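Long-range contacts in leucine aminopeptidase 2, chloroplastic (Streptomyces sp. BC16019, PDB 5LHK), which probably removes unsubstituted N-terminal amino acids from peptides as a manganese-binding aminopeptidase of the M17 family: residues A[256-261]-A[305-310]; A[290-295]-A[309-314]; A[356-361]-A[451-456]; A[367-372]-A[459-464]; A[393-398]-A[455-460]. All coordinates share one frame; numbering follows the deposited sequence.

Overall arrangement
Four of the five contacts bear directly on the central mixed sheet of the catalytic domain. Contacts 1 and 4 pair strands within it and lie side by side, centres about 11 Å apart, because strands 255-263 and 367-372 are neighbours. Contact 2 lays a helix against the strand that contact 1 pairs, and the two share G309 and H310. Contact 5 packs a helix beside strand 458-462, also used by contact 4. The centre of contact 3 lies about 24 Å from that of the chain; it shares G455 and V456 with contact 5. Contact 1 supplies the manganese ligand K261, and the side chain of A464 in contact 4 comes within about 8 Å of a manganese ion.

Contact 1: residues A[256-261]-A[305-310]; sequences VGLVGK and LRVRGH. With MN (manganese (II) ion), chain B.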
# COMPACT_ATOMS: atom_id res chain seq x y z
N VAL A 256 -25.99 14.98 36.88
CA VAL A 256 -24.88 14.61 35.98
C VAL A 256 -25.44 13.93 34.74
O VAL A 256 -26.24 13.02 34.83
CB VAL A 256 -23.89 13.65 36.66
CG1 VAL A 256 -22.73 13.30 35.71
CG2 VAL A 256 -23.35 14.26 37.94
N GLY A 257 -24.99 14.39 33.57
CA GLY A 257 -25.35 13.76 32.29
C GLY A 257 -24.21 12.90 31.78
O GLY A 257 -23.09 13.37 31.73
N LEU A 258 -24.49 11.65 31.42
CA LEU A 258 -23.52 10.74 30.79
C LEU A 258 -23.96 10.45 29.35
O LEU A 258 -25.11 10.05 29.11
CB LEU A 258 -23.37 9.44 31.57
CG LEU A 258 -22.99 9.57 33.06
CD1 LEU A 258 -22.96 8.21 33.73
CD2 LEU A 258 -21.66 10.29 33.26
N VAL A 259 -23.05 10.69 28.40
CA VAL A 259 -23.31 10.51 26.99
C VAL A 259 -22.39 9.41 26.49
O VAL A 259 -21.17 9.51 26.61
CB VAL A 259 -23.06 11.81 26.20
CG1 VAL A 259 -23.32 11.60 24.71
CG2 VAL A 259 -23.95 12.93 26.73
N GLY A 260 -22.98 8.35 25.93
CA GLY A 260 -22.23 7.16 25.51
C GLY A 260 -22.40 6.84 24.04
O GLY A 260 -23.52 6.63 23.58
N LYS A 261 -21.30 6.79 23.30
CA LYS A 261 -21.33 6.46 21.89
C LYS A 261 -21.68 4.97 21.70
O LYS A 261 -20.92 4.10 22.12
CB LYS A 261 -19.98 6.76 21.24
CG LYS A 261 -19.91 6.37 19.76
CD LYS A 261 -18.49 6.41 19.26
CE LYS A 261 -18.38 5.83 17.86
NZ LYS A 261 -16.99 5.95 17.36
N LEU A 305 -27.26 11.41 44.05
CA LEU A 305 -27.16 12.31 42.91
C LEU A 305 -27.99 11.79 41.75
O LEU A 305 -28.18 10.58 41.60
CB LEU A 305 -25.69 12.55 42.50
CG LEU A 305 -25.01 11.65 41.46
CD1 LEU A 305 -23.64 12.17 41.08
CD2 LEU A 305 -24.91 10.22 41.97
N ARG A 306 -28.49 12.71 40.94
CA ARG A 306 -29.28 12.37 39.79
C ARG A 306 -28.32 12.23 38.61
O ARG A 306 -27.45 13.08 38.40
CB ARG A 306 -30.37 13.42 39.53
CG ARG A 306 -31.14 13.15 38.25
CD ARG A 306 -32.55 13.68 38.28
NE ARG A 306 -32.62 15.14 38.18
CZ ARG A 306 -32.90 15.98 39.17
NH1 ARG A 306 -33.15 15.57 40.42
NH2 ARG A 306 -32.93 17.29 38.91
N VAL A 307 -28.46 11.13 37.87
CA VAL A 307 -27.59 10.85 36.73
C VAL A 307 -28.45 10.42 35.55
O VAL A 307 -29.24 9.48 35.68
CB VAL A 307 -26.54 9.76 37.06
CG1 VAL A 307 -25.56 9.61 35.91
CG2 VAL A 307 -25.78 10.08 38.34
N ARG A 308 -28.31 11.11 34.42
CA ARG A 308 -29.01 10.76 33.18
C ARG A 308 -28.01 10.21 32.18
O ARG A 308 -26.95 10.78 31.98
CB ARG A 308 -29.77 11.96 32.58
CG ARG A 308 -30.65 11.56 31.36
CD ARG A 308 -31.70 12.59 30.92
NE ARG A 308 -32.72 12.84 31.95
CZ ARG A 308 -32.69 13.82 32.87
NH1 ARG A 308 -31.69 14.71 32.95
NH2 ARG A 308 -33.70 13.90 33.75
N GLY A 309 -28.35 9.08 31.57
CA GLY A 309 -27.60 8.49 30.48
C GLY A 309 -28.27 8.83 29.16
O GLY A 309 -29.49 8.80 29.07
N HIS A 310 -27.47 9.16 28.15
CA HIS A 310 -27.95 9.53 26.82
C HIS A 310 -27.18 8.66 25.84
O HIS A 310 -25.94 8.77 25.75
CB HIS A 310 -27.65 11.00 26.52
CG HIS A 310 -28.11 11.95 27.58
ND1 HIS A 310 -27.39 12.19 28.72
CD2 HIS A 310 -29.20 12.74 27.65
CE1 HIS A 310 -28.01 13.09 29.46
NE2 HIS A 310 -29.12 13.44 28.84
MN MN B . -16.74 4.70 15.32
O HOH W 1 -15.00 5.87 14.62
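The imidazole of H310 lies beside the backbone of 256-261 and meets it with its edge: the CA of G257 and the backbone N of L258 sit near the ring plane, CE1 being 3.9 Å from G257 CA. CG2 of V259 approaches obliquely. These are parallel strands in the central sheet of the catalytic domain, V256 to V259 in register with V307 to H310. L258 O is gripped twice. The H310 backbone N donates to it at 2.7 Å, and H310 ND1 adds a longer bond of 3.2 Å to L258 O from above the carbonyl plane; CG, anti to the carbonyl carbon (chi1 -51°), swings the ring toward strand 255-263, where ND1 can reach that oxygen. A phenylalanine here would probably leave L258 O with the backbone donor alone and lose the polar tie that fixes the ring's rotation. On the other face of the sheet, L258 CD1 packs on V307 CG1 at 3.7 Å. Helix 345-358 lies against V259 and H310, helix 286-301 against L258 and V307. Past the paired part, the extended K261 side chain carries NZ to the manganese ion, 2.4 Å away, which D266, D284 and E345 also bind.

Contact 2: residues A[290-295]-A[309-314]; sequences AVVAAL and GHLPLA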
# COMPACT_ATOMS: atom_id res chain seq x y z
N ALA A 290 -20.20 1.31 28.74
CA ALA A 290 -19.67 1.80 30.01
C ALA A 290 -20.68 2.67 30.77
O ALA A 290 -20.78 2.58 31.99
CB ALA A 290 -18.37 2.56 29.79
N VAL A 291 -21.42 3.50 30.04
CA VAL A 291 -22.40 4.40 30.61
C VAL A 291 -23.59 3.60 31.16
O VAL A 291 -24.04 3.83 32.28
CB VAL A 291 -22.88 5.45 29.57
CG1 VAL A 291 -24.10 6.21 30.07
CG2 VAL A 291 -21.75 6.42 29.25
N VAL A 292 -24.10 2.66 30.35
CA VAL A 292 -25.23 1.82 30.76
C VAL A 292 -24.87 1.05 32.03
O VAL A 292 -25.63 1.07 32.99
CB VAL A 292 -25.65 0.82 29.66
CG1 VAL A 292 -26.69 -0.18 30.19
CG2 VAL A 292 -26.20 1.55 28.44
N ALA A 293 -23.72 0.38 32.01
CA ALA A 293 -23.28 -0.44 33.13
C ALA A 293 -23.08 0.37 34.41
O ALA A 293 -23.48 -0.07 35.49
CB ALA A 293 -22.00 -1.17 32.78
N ALA A 294 -22.45 1.53 34.29
CA ALA A 294 -22.28 2.45 35.41
C ALA A 294 -23.64 2.85 36.01
O ALA A 294 -23.83 2.81 37.23
CB ALA A 294 -21.51 3.70 34.99
N LEU A 295 -24.59 3.19 35.14
CA LEU A 295 -25.95 3.50 35.59
C LEU A 295 -26.63 2.34 36.32
O LEU A 295 -27.33 2.58 37.30
CB LEU A 295 -26.82 4.02 34.43
CG LEU A 295 -26.64 5.53 34.19
CD1 LEU A 295 -26.99 5.89 32.76
CD2 LEU A 295 -27.45 6.39 35.16
N GLY A 309 -28.35 9.08 31.57
CA GLY A 309 -27.60 8.49 30.48
C GLY A 309 -28.27 8.83 29.16
O GLY A 309 -29.49 8.80 29.07
N HIS A 310 -27.47 9.16 28.15
CA HIS A 310 -27.95 9.53 26.82
C HIS A 310 -27.18 8.66 25.84
O HIS A 310 -25.94 8.77 25.75
CB HIS A 310 -27.65 11.00 26.52
CG HIS A 310 -28.11 11.95 27.58
ND1 HIS A 310 -27.39 12.19 28.72
CD2 HIS A 310 -29.20 12.74 27.65
CE1 HIS A 310 -28.01 13.09 29.46
NE2 HIS A 310 -29.12 13.44 28.84
N LEU A 311 -27.90 7.78 25.14
CA LEU A 311 -27.29 6.72 24.33
C LEU A 311 -27.77 6.71 22.86
O LEU A 311 -28.79 6.10 22.55
CB LEU A 311 -27.57 5.34 24.94
CG LEU A 311 -26.96 4.90 26.28
CD1 LEU A 311 -25.56 5.45 26.54
CD2 LEU A 311 -27.90 5.24 27.42
N PRO A 312 -27.01 7.35 21.96
CA PRO A 312 -27.32 7.19 20.54
C PRO A 312 -26.76 5.86 20.01
O PRO A 312 -25.59 5.56 20.23
CB PRO A 312 -26.60 8.38 19.90
CG PRO A 312 -25.43 8.61 20.78
CD PRO A 312 -25.90 8.28 22.17
N LEU A 313 -27.62 5.10 19.33
CA LEU A 313 -27.29 3.75 18.87
C LEU A 313 -27.52 3.64 17.36
O LEU A 313 -28.60 3.97 16.87
CB LEU A 313 -28.16 2.70 19.59
CG LEU A 313 -28.33 2.86 21.10
CD1 LEU A 313 -29.26 1.78 21.61
CD2 LEU A 313 -27.01 2.80 21.82
N ALA A 314 -26.51 3.18 16.63
CA ALA A 314 -26.62 3.04 15.18
C ALA A 314 -25.56 2.10 14.63
O ALA A 314 -24.58 1.81 15.30
CB ALA A 314 -26.52 4.40 14.50
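Aliphatic side chains do all the work between V291, V292 and L295 on the helix and G309 and L311 on the strand; no hydrogen bond passes between the two. The methyl contacts centre on L311. Its CD1 lies 3.9 Å from V291 CG1 and almost as near V291 CB, the two side chains running alongside in opposite senses. V292 CG2 reaches the branch point from another direction, 4.1 Å from L311 CG. With CG anti to the carbonyl carbon (chi1 -68°), the L311 isobutyl group is directed toward the helix, against both valines.

A second kind of contact is methyl on bare backbone. L295 CD1 comes to 3.5 Å from G309 CA, and V291 CG1 also touches that CA, at 4.2 Å. G309 has no side chain, and L295 CD1 uses that place to settle on the strand backbone.

This is helix-on-sheet packing inside a beta-alpha-beta unit, the helix running at 149° to the strand. Helix 286-301 lies between this sheet and helix 486-497, which touches A290, A293 and A294, while helix 193-207 meets V292 and L313, and strand 239-245 flanks G309 and L311.

Contact 3: residues A[356-361]-A[451-456]; sequences RASRPG and FVAAGV
S358, in the last turn of helix 345-358, meets A453 in the loop between helix 440-449 and strand 458-462, and its short side chain carries the contact. From CB outward, the first neighbours are A453 N at 3.7 Å and A453 CB at 4.0 Å, with the methyls of V452 and V456 a little farther off. At the tip, OG accepts the backbone N-H of A453 at 2.9 Å in a nearly straight bond, 171° at the hydrogen, and lies 3.4 Å from the A453 methyl. The torsion that puts it there is chi1 74°, which sets OG between the backbone N and the carbonyl carbon. The same oxygen is hydrogen-bonded to L354 O one turn back in its own helix, so the loop is tied to the helix through one atom.

The serine backbone takes part as well: the A453 methyl, CB, comes to 3.2 Å from S358 O, V456 CG2 lies 3.8 Å from S358 O, and R364 NH1 donates to that carbonyl. Residues A453 to V456 form a type II beta turn closed by V456 N to A453 O, with G455 at the positive phi of its third position. At S358, an alanine would probably leave the A453 N-H without its acceptor and L354 O without the hydroxyl, untying the loop from the helix end.

The contact fastens the C-terminal end of helix 345-358 to the loop leading into strand 458-462; F451 packs its ring against A351, L354 and V355 of that helix, and V368 of strand 367-372 lies against both S358 and V456.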
# COMPACT_ATOMS: atom_id res chain seq x y z
N ARG A 356 -28.59 18.34 23.16
CA ARG A 356 -29.75 17.94 23.94
C ARG A 356 -29.41 17.80 25.43
O ARG A 356 -30.16 18.26 26.28
CB ARG A 356 -30.34 16.63 23.41
CG ARG A 356 -31.56 16.14 24.18
CD ARG A 356 -32.13 14.87 23.59
NE ARG A 356 -33.15 14.32 24.48
CZ ARG A 356 -34.43 14.70 24.52
NH1 ARG A 356 -34.91 15.65 23.71
NH2 ARG A 356 -35.24 14.11 25.39
N ALA A 357 -28.29 17.16 25.75
CA ALA A 357 -27.94 16.86 27.14
C ALA A 357 -27.61 18.12 27.93
O ALA A 357 -27.93 18.20 29.12
CB ALA A 357 -26.78 15.89 27.22
N SER A 358 -26.99 19.10 27.26
CA SER A 358 -26.48 20.31 27.92
C SER A 358 -27.33 21.57 27.76
O SER A 358 -27.02 22.57 28.37
CB SER A 358 -25.08 20.62 27.41
OG SER A 358 -25.12 21.14 26.09
N ARG A 359 -28.36 21.54 26.92
CA ARG A 359 -29.16 22.76 26.66
C ARG A 359 -29.86 23.26 27.92
O ARG A 359 -30.23 22.46 28.78
CB ARG A 359 -30.21 22.51 25.58
CG ARG A 359 -31.30 21.53 26.01
CD ARG A 359 -32.13 21.10 24.83
NE ARG A 359 -33.20 20.18 25.23
CZ ARG A 359 -34.04 19.59 24.38
NH1 ARG A 359 -33.94 19.77 23.05
NH2 ARG A 359 -34.99 18.79 24.87
N PRO A 360 -30.05 24.59 28.04
CA PRO A 360 -30.79 25.11 29.20
C PRO A 360 -32.24 24.68 29.12
O PRO A 360 -32.83 24.75 28.05
CB PRO A 360 -30.65 26.63 29.08
CG PRO A 360 -30.36 26.89 27.65
CD PRO A 360 -29.63 25.67 27.13
N GLY A 361 -32.80 24.19 30.22
CA GLY A 361 -34.14 23.64 30.17
C GLY A 361 -34.63 23.07 31.49
O GLY A 361 -34.17 23.51 32.56
N PHE A 451 -20.45 21.58 20.78
CA PHE A 451 -21.85 21.28 21.06
C PHE A 451 -22.23 21.31 22.55
O PHE A 451 -23.40 21.10 22.89
CB PHE A 451 -22.21 19.94 20.42
CG PHE A 451 -21.97 19.92 18.93
CD1 PHE A 451 -22.93 20.42 18.05
CD2 PHE A 451 -20.76 19.45 18.42
CE1 PHE A 451 -22.70 20.41 16.67
CE2 PHE A 451 -20.52 19.45 17.05
CZ PHE A 451 -21.48 19.92 16.17
N VAL A 452 -21.28 21.59 23.43
CA VAL A 452 -21.59 21.66 24.86
C VAL A 452 -21.98 23.08 25.19
O VAL A 452 -21.18 23.99 25.02
CB VAL A 452 -20.42 21.20 25.74
CG1 VAL A 452 -20.78 21.33 27.20
CG2 VAL A 452 -20.06 19.76 25.43
N ALA A 453 -23.20 23.26 25.69
CA ALA A 453 -23.72 24.60 26.01
C ALA A 453 -22.77 25.38 26.92
O ALA A 453 -22.11 24.81 27.79
CB ALA A 453 -25.10 24.52 26.66
N ALA A 454 -22.70 26.69 26.69
CA ALA A 454 -21.80 27.58 27.42
C ALA A 454 -22.02 27.45 28.92
O ALA A 454 -23.16 27.38 29.38
CB ALA A 454 -22.03 29.03 27.00
N GLY A 455 -20.92 27.41 29.67
CA GLY A 455 -20.98 27.34 31.13
C GLY A 455 -21.23 25.97 31.75
O GLY A 455 -21.20 25.87 32.97
N VAL A 456 -21.47 24.93 30.94
CA VAL A 456 -21.69 23.58 31.47
C VAL A 456 -20.33 22.89 31.55
O VAL A 456 -19.69 22.71 30.52
CB VAL A 456 -22.67 22.77 30.58
CG1 VAL A 456 -22.83 21.34 31.08
CG2 VAL A 456 -24.03 23.47 30.52

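Contact 4: residues A[367-372]-A[459-464]; sequences LVVDVA and AHLDIA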
# COMPACT_ATOMS: atom_id res chain seq x y z
N LEU A 367 -23.52 18.99 34.82
CA LEU A 367 -22.30 18.63 34.12
C LEU A 367 -22.48 17.41 33.25
O LEU A 367 -23.32 16.56 33.52
CB LEU A 367 -21.11 18.50 35.09
CG LEU A 367 -20.61 17.25 35.81
CD1 LEU A 367 -19.84 16.31 34.91
CD2 LEU A 367 -19.69 17.72 36.92
N VAL A 368 -21.69 17.35 32.18
CA VAL A 368 -21.81 16.33 31.15
C VAL A 368 -20.48 15.62 30.94
O VAL A 368 -19.46 16.27 30.73
CB VAL A 368 -22.26 16.95 29.82
CG1 VAL A 368 -22.29 15.91 28.70
CG2 VAL A 368 -23.61 17.60 29.99
N VAL A 369 -20.49 14.29 30.99
CA VAL A 369 -19.30 13.47 30.68
C VAL A 369 -19.67 12.56 29.54
O VAL A 369 -20.68 11.85 29.62
CB VAL A 369 -18.88 12.61 31.89
CG1 VAL A 369 -17.73 11.67 31.53
CG2 VAL A 369 -18.50 13.51 33.05
N ASP A 370 -18.89 12.60 28.45
CA ASP A 370 -19.11 11.66 27.35
C ASP A 370 -18.01 10.60 27.33
O ASP A 370 -16.87 10.86 27.71
CB ASP A 370 -19.26 12.36 26.00
CG ASP A 370 -17.95 12.76 25.38
OD1 ASP A 370 -17.24 11.87 24.89
OD2 ASP A 370 -17.63 13.96 25.36
N VAL A 371 -18.40 9.39 26.92
CA VAL A 371 -17.49 8.25 26.85
C VAL A 371 -17.68 7.65 25.46
O VAL A 371 -18.82 7.39 25.05
CB VAL A 371 -17.79 7.21 27.95
CG1 VAL A 371 -16.71 6.14 27.97
CG2 VAL A 371 -17.86 7.89 29.31
N ALA A 372 -16.58 7.45 24.75
CA ALA A 372 -16.63 7.08 23.35
C ALA A 372 -15.36 6.37 22.88
O ALA A 372 -14.24 6.81 23.17
CB ALA A 372 -16.86 8.32 22.51
N ALA A 459 -16.54 16.80 30.41
CA ALA A 459 -15.35 15.97 30.21
C ALA A 459 -15.62 14.94 29.13
O ALA A 459 -16.75 14.47 29.00
CB ALA A 459 -14.92 15.30 31.50
N HIS A 460 -14.58 14.61 28.37
CA HIS A 460 -14.67 13.67 27.26
C HIS A 460 -13.63 12.57 27.46
O HIS A 460 -12.45 12.87 27.67
CB HIS A 460 -14.43 14.42 25.95
CG HIS A 460 -14.03 13.56 24.79
ND1 HIS A 460 -14.76 12.47 24.39
CD2 HIS A 460 -13.01 13.68 23.92
CE1 HIS A 460 -14.20 11.93 23.32
NE2 HIS A 460 -13.13 12.64 23.02
N LEU A 461 -14.08 11.32 27.41
CA LEU A 461 -13.24 10.15 27.61
C LEU A 461 -13.19 9.37 26.32
O LEU A 461 -14.21 8.81 25.89
CB LEU A 461 -13.79 9.27 28.72
CG LEU A 461 -13.49 9.61 30.18
CD1 LEU A 461 -13.81 11.06 30.47
CD2 LEU A 461 -14.27 8.68 31.10
N ASP A 462 -12.01 9.33 25.69
CA ASP A 462 -11.80 8.61 24.44
C ASP A 462 -11.08 7.32 24.78
O ASP A 462 -9.94 7.35 25.21
CB ASP A 462 -10.97 9.47 23.49
CG ASP A 462 -10.90 8.92 22.07
OD1 ASP A 462 -11.21 7.73 21.81
OD2 ASP A 462 -10.51 9.72 21.20
N ILE A 463 -11.75 6.19 24.57
CA ILE A 463 -11.34 4.90 25.11
C ILE A 463 -11.29 3.81 24.04
O ILE A 463 -11.40 2.62 24.35
CB ILE A 463 -12.31 4.45 26.23
CG1 ILE A 463 -13.75 4.22 25.71
CG2 ILE A 463 -12.34 5.49 27.34
CD1 ILE A 463 -14.63 3.44 26.65
N ALA A 464 -11.10 4.21 22.78
CA ALA A 464 -11.10 3.27 21.65
C ALA A 464 -10.17 2.09 21.88
O ALA A 464 -10.60 0.95 21.80
CB ALA A 464 -10.72 3.99 20.35
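D370 and H460 stand side by side on two neighbouring parallel strands of the central sheet, joined by a histidine-carboxylate hydrogen bond. H460 ND1 donates to D370 OD1 at 2.6 Å, on the syn lone pair of that oxygen. Ring and carboxylate are not coplanar, their planes standing 33° apart, and OD1 sits at the ring's edge, somewhat out of its plane. For the aspartate, chi1 81° puts CG between backbone N and carbonyl carbon and leans the carboxylate toward the histidine. Its other oxygen, OD2, takes a hydrogen bond from W458 NE1, so a buried charge is probably balanced by two donors.

Around this pair the backbones run in parallel register, V369 opposite A459 through A372 opposite D462, with bonds such as D370 N to A459 O at 2.9 Å. The opposite face is aliphatic: V369 CG1 meets L461 CD1, and V371 CG1 reaches I463 CD1 at 3.7 Å. Farther out, L448 of helix 440-449 packs on both D370 and H460, and on the other edge of strand 367-372 strand 255-263 brings A372 against the manganese ligand K261. D462 OD1 accepts from the backbone N atoms of L374 and T375. Where the pairing ends, I463 N still donates to A372 O at 2.9 Å.

Contact 5: residues A[393-398]-A[455-460]; sequences DDRLAQ and GVPWAH
An N-capped helix start is laid beside the entry to a strand of the central sheet: D393 is the N-cap of helix 394-407, and its side chain, with that of R395, borders P457 just before strand 458-462. OD1 turns back to the helix and accepts from L396 N at 3.2 Å, met from above the carboxylate plane, with a weak second bond from R395 N. OD2 faces the other way, 3.8 Å from P457 CB. With CG anti to the backbone N (chi1 -166°), the D393 carboxylate is carried alongside P457, the two side chains pointing the same way.

R395 reaches the same proline with the edge of its guanidinium. Its chain turns at chi2 (86°) and brings NH2 to 3.6 Å from P457 CG, which lies near the plane of the flat group. R395 NE and D393 OD1 are 3.4 Å apart, an ion pair without a directed N-H.

Deeper in, L396 supplies the apolar part. Its CD2 rests 3.7 Å from A459 CB and 3.8 Å from the W458 carbonyl carbon. W458 itself points away from the helix, and W458 NE1 donates to D370 OD2. T391 OG1 links the two segments from outside, hydrogen-bonded to both D393 N and W458 O.

Since no hydrogen bond or salt bridge runs directly between the two segments, they hold by van der Waals packing. The polar groups of D393 and R395 serve their own helix turn; toward P457 they present OD2 and NH2 only at van der Waals distance, while the apolar packing on the strand comes from L396.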
# COMPACT_ATOMS: atom_id res chain seq x y z
N ASP A 393 -11.93 22.02 32.38
CA ASP A 393 -12.11 22.21 33.80
C ASP A 393 -11.05 21.42 34.60
O ASP A 393 -11.12 20.19 34.70
CB ASP A 393 -13.53 21.77 34.16
CG ASP A 393 -13.96 22.22 35.53
OD1 ASP A 393 -13.15 22.16 36.47
OD2 ASP A 393 -15.13 22.63 35.67
N ASP A 394 -10.10 22.14 35.18
CA ASP A 394 -8.99 21.52 35.91
C ASP A 394 -9.42 20.70 37.12
O ASP A 394 -8.84 19.65 37.39
CB ASP A 394 -7.94 22.58 36.32
CG ASP A 394 -7.08 23.06 35.15
OD1 ASP A 394 -6.94 22.36 34.12
OD2 ASP A 394 -6.51 24.16 35.26
N ARG A 395 -10.44 21.15 37.86
CA ARG A 395 -10.89 20.39 39.03
C ARG A 395 -11.65 19.13 38.61
O ARG A 395 -11.50 18.09 39.26
CB ARG A 395 -11.66 21.24 40.07
CG ARG A 395 -12.95 21.93 39.62
CD ARG A 395 -14.20 21.05 39.74
NE ARG A 395 -15.34 21.57 38.96
CZ ARG A 395 -16.49 20.92 38.74
NH1 ARG A 395 -16.71 19.70 39.22
NH2 ARG A 395 -17.44 21.51 38.01
N LEU A 396 -12.41 19.19 37.52
CA LEU A 396 -13.07 18.00 36.99
C LEU A 396 -12.03 17.00 36.48
O LEU A 396 -12.17 15.79 36.70
CB LEU A 396 -14.06 18.35 35.87
CG LEU A 396 -14.86 17.17 35.28
CD1 LEU A 396 -15.62 16.38 36.34
CD2 LEU A 396 -15.82 17.66 34.19
N ALA A 397 -10.99 17.51 35.83
CA ALA A 397 -9.87 16.68 35.40
C ALA A 397 -9.30 15.90 36.58
O ALA A 397 -9.15 14.68 36.51
CB ALA A 397 -8.78 17.52 34.74
N GLN A 398 -9.03 16.61 37.68
CA GLN A 398 -8.49 15.98 38.88
C GLN A 398 -9.45 14.95 39.46
O GLN A 398 -9.03 13.89 39.89
CB GLN A 398 -8.13 17.03 39.95
CG GLN A 398 -7.62 16.46 41.29
CD GLN A 398 -6.45 15.47 41.15
OE1 GLN A 398 -5.68 15.49 40.17
NE2 GLN A 398 -6.30 14.60 42.15
N GLY A 455 -20.92 27.41 29.67
CA GLY A 455 -20.98 27.34 31.13
C GLY A 455 -21.23 25.97 31.75
O GLY A 455 -21.20 25.87 32.97
N VAL A 456 -21.47 24.93 30.94
CA VAL A 456 -21.69 23.58 31.47
C VAL A 456 -20.33 22.89 31.55
O VAL A 456 -19.69 22.71 30.52
CB VAL A 456 -22.67 22.77 30.58
CG1 VAL A 456 -22.83 21.34 31.08
CG2 VAL A 456 -24.03 23.47 30.52
N PRO A 457 -19.87 22.53 32.76
CA PRO A 457 -18.65 21.72 32.85
C PRO A 457 -18.79 20.40 32.07
O PRO A 457 -19.85 19.77 32.11
CB PRO A 457 -18.51 21.46 34.35
CG PRO A 457 -19.23 22.57 35.02
CD PRO A 457 -20.35 22.94 34.10
N TRP A 458 -17.73 20.02 31.37
CA TRP A 458 -17.78 18.87 30.48
C TRP A 458 -16.46 18.13 30.48
O TRP A 458 -15.39 18.74 30.56
CB TRP A 458 -18.16 19.35 29.07
CG TRP A 458 -17.79 18.44 27.94
CD1 TRP A 458 -18.42 17.29 27.55
CD2 TRP A 458 -16.70 18.61 27.03
NE1 TRP A 458 -17.79 16.74 26.46
CE2 TRP A 458 -16.73 17.54 26.12
CE3 TRP A 458 -15.69 19.58 26.90
CZ2 TRP A 458 -15.80 17.41 25.08
CZ3 TRP A 458 -14.77 19.45 25.87
CH2 TRP A 458 -14.82 18.36 24.98
N ALA A 459 -16.54 16.80 30.41
CA ALA A 459 -15.35 15.97 30.21
C ALA A 459 -15.62 14.94 29.13
O ALA A 459 -16.75 14.47 29.00
CB ALA A 459 -14.92 15.30 31.50
N HIS A 460 -14.58 14.61 28.37
CA HIS A 460 -14.67 13.67 27.26
C HIS A 460 -13.63 12.57 27.46
O HIS A 460 -12.45 12.87 27.67
CB HIS A 460 -14.43 14.42 25.95
CG HIS A 460 -14.03 13.56 24.79
ND1 HIS A 460 -14.76 12.47 24.39
CD2 HIS A 460 -13.01 13.68 23.92
CE1 HIS A 460 -14.20 11.93 23.32
NE2 HIS A 460 -13.13 12.64 23.02